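Local coordinates for glycosyl transferase, group 1 family protein (PDB 4WAC) that belongs to the group 1 glycosyl transferases and is built on the two-domain GT-B architecture with an added antiparallel sheet, at residues T306-V311 and E486-K491. Residues are numbered along the deposited sequence; the frame is centred on the assembly and turned at random.
Sequences TISNFV and ESILEK
One face of the Phe-310 ring takes the CG2 methyl of Ile-488, which stands 3.6 Å from the ring centroid and 18° off its normal, a CH-pi contact displaced toward the rim. The backbone N of Leu-489 approaches the CE1 side of the ring obliquely, while CB of Ile-488 lies 3.5 Å from Phe-310 CE1. In this GT-B fold the chain leaves the outermost strand 304-306 of the N-terminal Rossmann-like sheet on its way to the second domain, and the C-terminal helix 485-496 returns to pack against that crossing. Helix 23-36 adds Asn-29 and Glu-33 to the surroundings of the ring. Ile-488, directed at the loop, carries most of the contact: its CG2, anti to the backbone N, also meets CG2 of Ile-307 at 3.6 Å. One turn along the helix, Lys-491 runs past Ile-307 in the opposite direction, bringing its CB to 4.1 Å from Ile-307 CG1. No hydrogen bond joins the segments; the contact is made largely by apolar atoms, with the carbonyl O of Ser-308 against CG2 of Ile-488 at 3.4 Å. Within the loop, Ser-308 OG donates to the backbone O of Asn-309 at 2.6 Å, the donor lying 21° out of the carbonyl plane, and CD1 of Ile-488 lies 3.7 Å from Ser-308 CB.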
ATOM      1  N   THR A 306      21.943  21.660 -43.068  1.00 75.35           N
ATOM      2  CA  THR A 306      20.542  21.828 -43.415  1.00 74.27           C
ATOM      3  C   THR A 306      20.169  20.930 -44.583  1.00 67.11           C
ATOM      4  O   THR A 306      20.751  21.025 -45.655  1.00 85.68           O
ATOM      5  CB  THR A 306      20.209  23.293 -43.778  1.00 71.38           C
ATOM      6  OG1 THR A 306      20.341  24.116 -42.616  1.00 82.77           O
ATOM      7  CG2 THR A 306      18.773  23.400 -44.291  1.00 71.16           C
ATOM      8  N   ILE A 307      19.219  20.031 -44.354  1.00 69.23           N
ATOM      9  CA  ILE A 307      18.638  19.242 -45.430  1.00 73.20           C
ATOM     10  C   ILE A 307      17.139  19.119 -45.214  1.00 64.00           C
ATOM     11  O   ILE A 307      16.684  18.557 -44.231  1.00 75.67           O
ATOM     12  CB  ILE A 307      19.243  17.828 -45.549  1.00 70.26           C
ATOM     13  CG1 ILE A 307      20.771  17.868 -45.506  1.00 60.38           C
ATOM     14  CG2 ILE A 307      18.761  17.153 -46.849  1.00 59.74           C
ATOM     15  CD1 ILE A 307      21.417  16.480 -45.606  1.00 58.71           C
ATOM     16  N   SER A 308      16.382  19.657 -46.157  1.00 70.44           N
ATOM     17  CA  SER A 308      14.934  19.606 -46.121  1.00 82.25           C
ATOM     18  C   SER A 308      14.368  18.199 -46.337  1.00 81.82           C
ATOM     19  O   SER A 308      14.975  17.372 -46.992  1.00 72.32           O
ATOM     20  CB  SER A 308      14.376  20.553 -47.183  1.00 69.21           C
ATOM     21  OG  SER A 308      13.131  20.086 -47.667  1.00 95.87           O
ATOM     22  N   ASN A 309      13.193  17.935 -45.788  1.00 42.28           N
ATOM     23  CA  ASN A 309      12.440  16.769 -46.220  1.00 57.74           C
ATOM     24  C   ASN A 309      12.238  16.747 -47.721  1.00 67.97           C
ATOM     25  O   ASN A 309      12.127  17.787 -48.368  1.00 80.12           O
ATOM     26  CB  ASN A 309      11.062  16.702 -45.552  1.00 57.67           C
ATOM     27  CG  ASN A 309      11.148  16.417 -44.061  1.00 78.80           C
ATOM     28  OD1 ASN A 309      10.678  17.209 -43.241  1.00 76.82           O
ATOM     29  ND2 ASN A 309      11.789  15.303 -43.700  1.00 83.97           N
ATOM     30  N   PHE A 310      12.186  15.544 -48.271  1.00 56.97           N
ATOM     31  CA  PHE A 310      11.779  15.366 -49.644  1.00 53.17           C
ATOM     32  C   PHE A 310      10.330  15.803 -49.767  1.00 59.51           C
ATOM     33  O   PHE A 310       9.564  15.658 -48.825  1.00 69.85           O
ATOM     34  CB  PHE A 310      11.973  13.909 -50.076  1.00 38.78           C
ATOM     35  CG  PHE A 310      13.424  13.508 -50.179  1.00 63.26           C
ATOM     36  CD1 PHE A 310      14.144  13.734 -51.358  1.00 63.81           C
ATOM     37  CD2 PHE A 310      14.083  12.923 -49.101  1.00 44.92           C
ATOM     38  CE1 PHE A 310      15.498  13.380 -51.450  1.00 56.47           C
ATOM     39  CE2 PHE A 310      15.443  12.554 -49.185  1.00 54.39           C
ATOM     40  CZ  PHE A 310      16.150  12.775 -50.362  1.00 58.54           C
ATOM     41  N   VAL A 311       9.954  16.365 -50.915  1.00 70.07           N
ATOM     42  CA  VAL A 311       8.558  16.714 -51.121  1.00 54.26           C
ATOM     43  C   VAL A 311       7.990  16.020 -52.347  1.00 52.46           C
ATOM     44  O   VAL A 311       8.608  15.991 -53.407  1.00 76.45           O
ATOM     45  CB  VAL A 311       8.352  18.232 -51.247  1.00 71.32           C
ATOM     46  CG1 VAL A 311       6.875  18.540 -51.484  1.00 69.04           C
ATOM     47  CG2 VAL A 311       8.839  18.937 -49.989  1.00 58.21           C
ATOM     48  N   GLU A 486      16.155  15.971 -56.569  1.00 83.03           N
ATOM     49  CA  GLU A 486      17.566  15.835 -56.931  1.00 74.83           C
ATOM     50  C   GLU A 486      18.441  16.744 -56.074  1.00 61.27           C
ATOM     51  O   GLU A 486      19.564  16.394 -55.707  1.00 74.93           O
ATOM     52  CB  GLU A 486      17.793  16.143 -58.418  1.00 94.42           C
ATOM     53  CG  GLU A 486      19.156  15.629 -58.925  1.00115.26           C
ATOM     54  CD  GLU A 486      19.931  16.619 -59.797  1.00128.31           C
ATOM     55  OE1 GLU A 486      20.802  17.348 -59.257  1.00119.69           O
ATOM     56  OE2 GLU A 486      19.686  16.644 -61.025  1.00135.16           O
ATOM     57  N   SER A 487      17.909  17.914 -55.751  1.00 76.95           N
ATOM     58  CA  SER A 487      18.629  18.878 -54.933  1.00 86.64           C
ATOM     59  C   SER A 487      18.884  18.327 -53.518  1.00 99.05           C
ATOM     60  O   SER A 487      20.017  18.385 -53.017  1.00 82.19           O
ATOM     61  CB  SER A 487      17.856  20.211 -54.893  1.00 94.66           C
ATOM     62  OG  SER A 487      16.484  20.028 -54.563  1.00107.76           O
ATOM     63  N   ILE A 488      17.838  17.780 -52.890  1.00 95.06           N
ATOM     64  CA  ILE A 488      17.945  17.207 -51.542  1.00 84.92           C
ATOM     65  C   ILE A 488      18.950  16.048 -51.530  1.00 82.13           C
ATOM     66  O   ILE A 488      19.939  16.046 -50.773  1.00 70.77           O
ATOM     67  CB  ILE A 488      16.573  16.682 -51.021  1.00 84.73           C
ATOM     68  CG1 ILE A 488      15.488  17.758 -51.076  1.00 71.71           C
ATOM     69  CG2 ILE A 488      16.705  16.161 -49.613  1.00 75.25           C
ATOM     70  CD1 ILE A 488      15.734  18.888 -50.138  1.00 82.78           C
ATOM     71  N   LEU A 489      18.673  15.069 -52.389  1.00 75.37           N
ATOM     72  CA  LEU A 489      19.489  13.865 -52.510  1.00 73.93           C
ATOM     73  C   LEU A 489      20.990  14.161 -52.560  1.00 66.99           C
ATOM     74  O   LEU A 489      21.794  13.498 -51.910  1.00 82.36           O
ATOM     75  CB  LEU A 489      19.044  13.101 -53.755  1.00 68.85           C
ATOM     76  CG  LEU A 489      19.581  11.700 -53.963  1.00 73.78           C
ATOM     77  CD1 LEU A 489      19.271  10.865 -52.732  1.00 76.80           C
ATOM     78  CD2 LEU A 489      18.885  11.123 -55.187  1.00 66.14           C
ATOM     79  N   GLU A 490      21.342  15.201 -53.310  1.00 78.72           N
ATOM     80  CA  GLU A 490      22.722  15.592 -53.490  1.00 64.77           C
ATOM     81  C   GLU A 490      23.338  16.035 -52.167  1.00 58.50           C
ATOM     82  O   GLU A 490      24.511  15.745 -51.895  1.00 78.67           O
ATOM     83  CB  GLU A 490      22.828  16.694 -54.568  1.00 86.14           C
ATOM     84  CG  GLU A 490      24.275  17.164 -54.902  1.00 80.14           C
ATOM     85  CD  GLU A 490      24.364  18.162 -56.086  1.00121.21           C
ATOM     86  OE1 GLU A 490      23.325  18.517 -56.688  1.00120.38           O
ATOM     87  OE2 GLU A 490      25.489  18.597 -56.416  1.00116.09           O
ATOM     88  N   LYS A 491      22.555  16.711 -51.329  1.00 68.00           N
ATOM     89  CA  LYS A 491      23.101  17.182 -50.052  1.00 82.65           C
ATOM     90  C   LYS A 491      23.425  15.993 -49.143  1.00 83.24           C
ATOM     91  O   LYS A 491      24.440  16.000 -48.423  1.00 58.48           O
ATOM     92  CB  LYS A 491      22.138  18.144 -49.361  1.00 78.18           C
ATOM     93  CG  LYS A 491      21.608  19.224 -50.275  1.00 90.16           C
ATOM     94  CD  LYS A 491      21.238  20.465 -49.493  1.00 92.50           C
ATOM     95  CE  LYS A 491      20.480  21.450 -50.364  1.00 84.09           C
ATOM     96  NZ  LYS A 491      20.154  22.696 -49.629  1.00 84.15           N
TER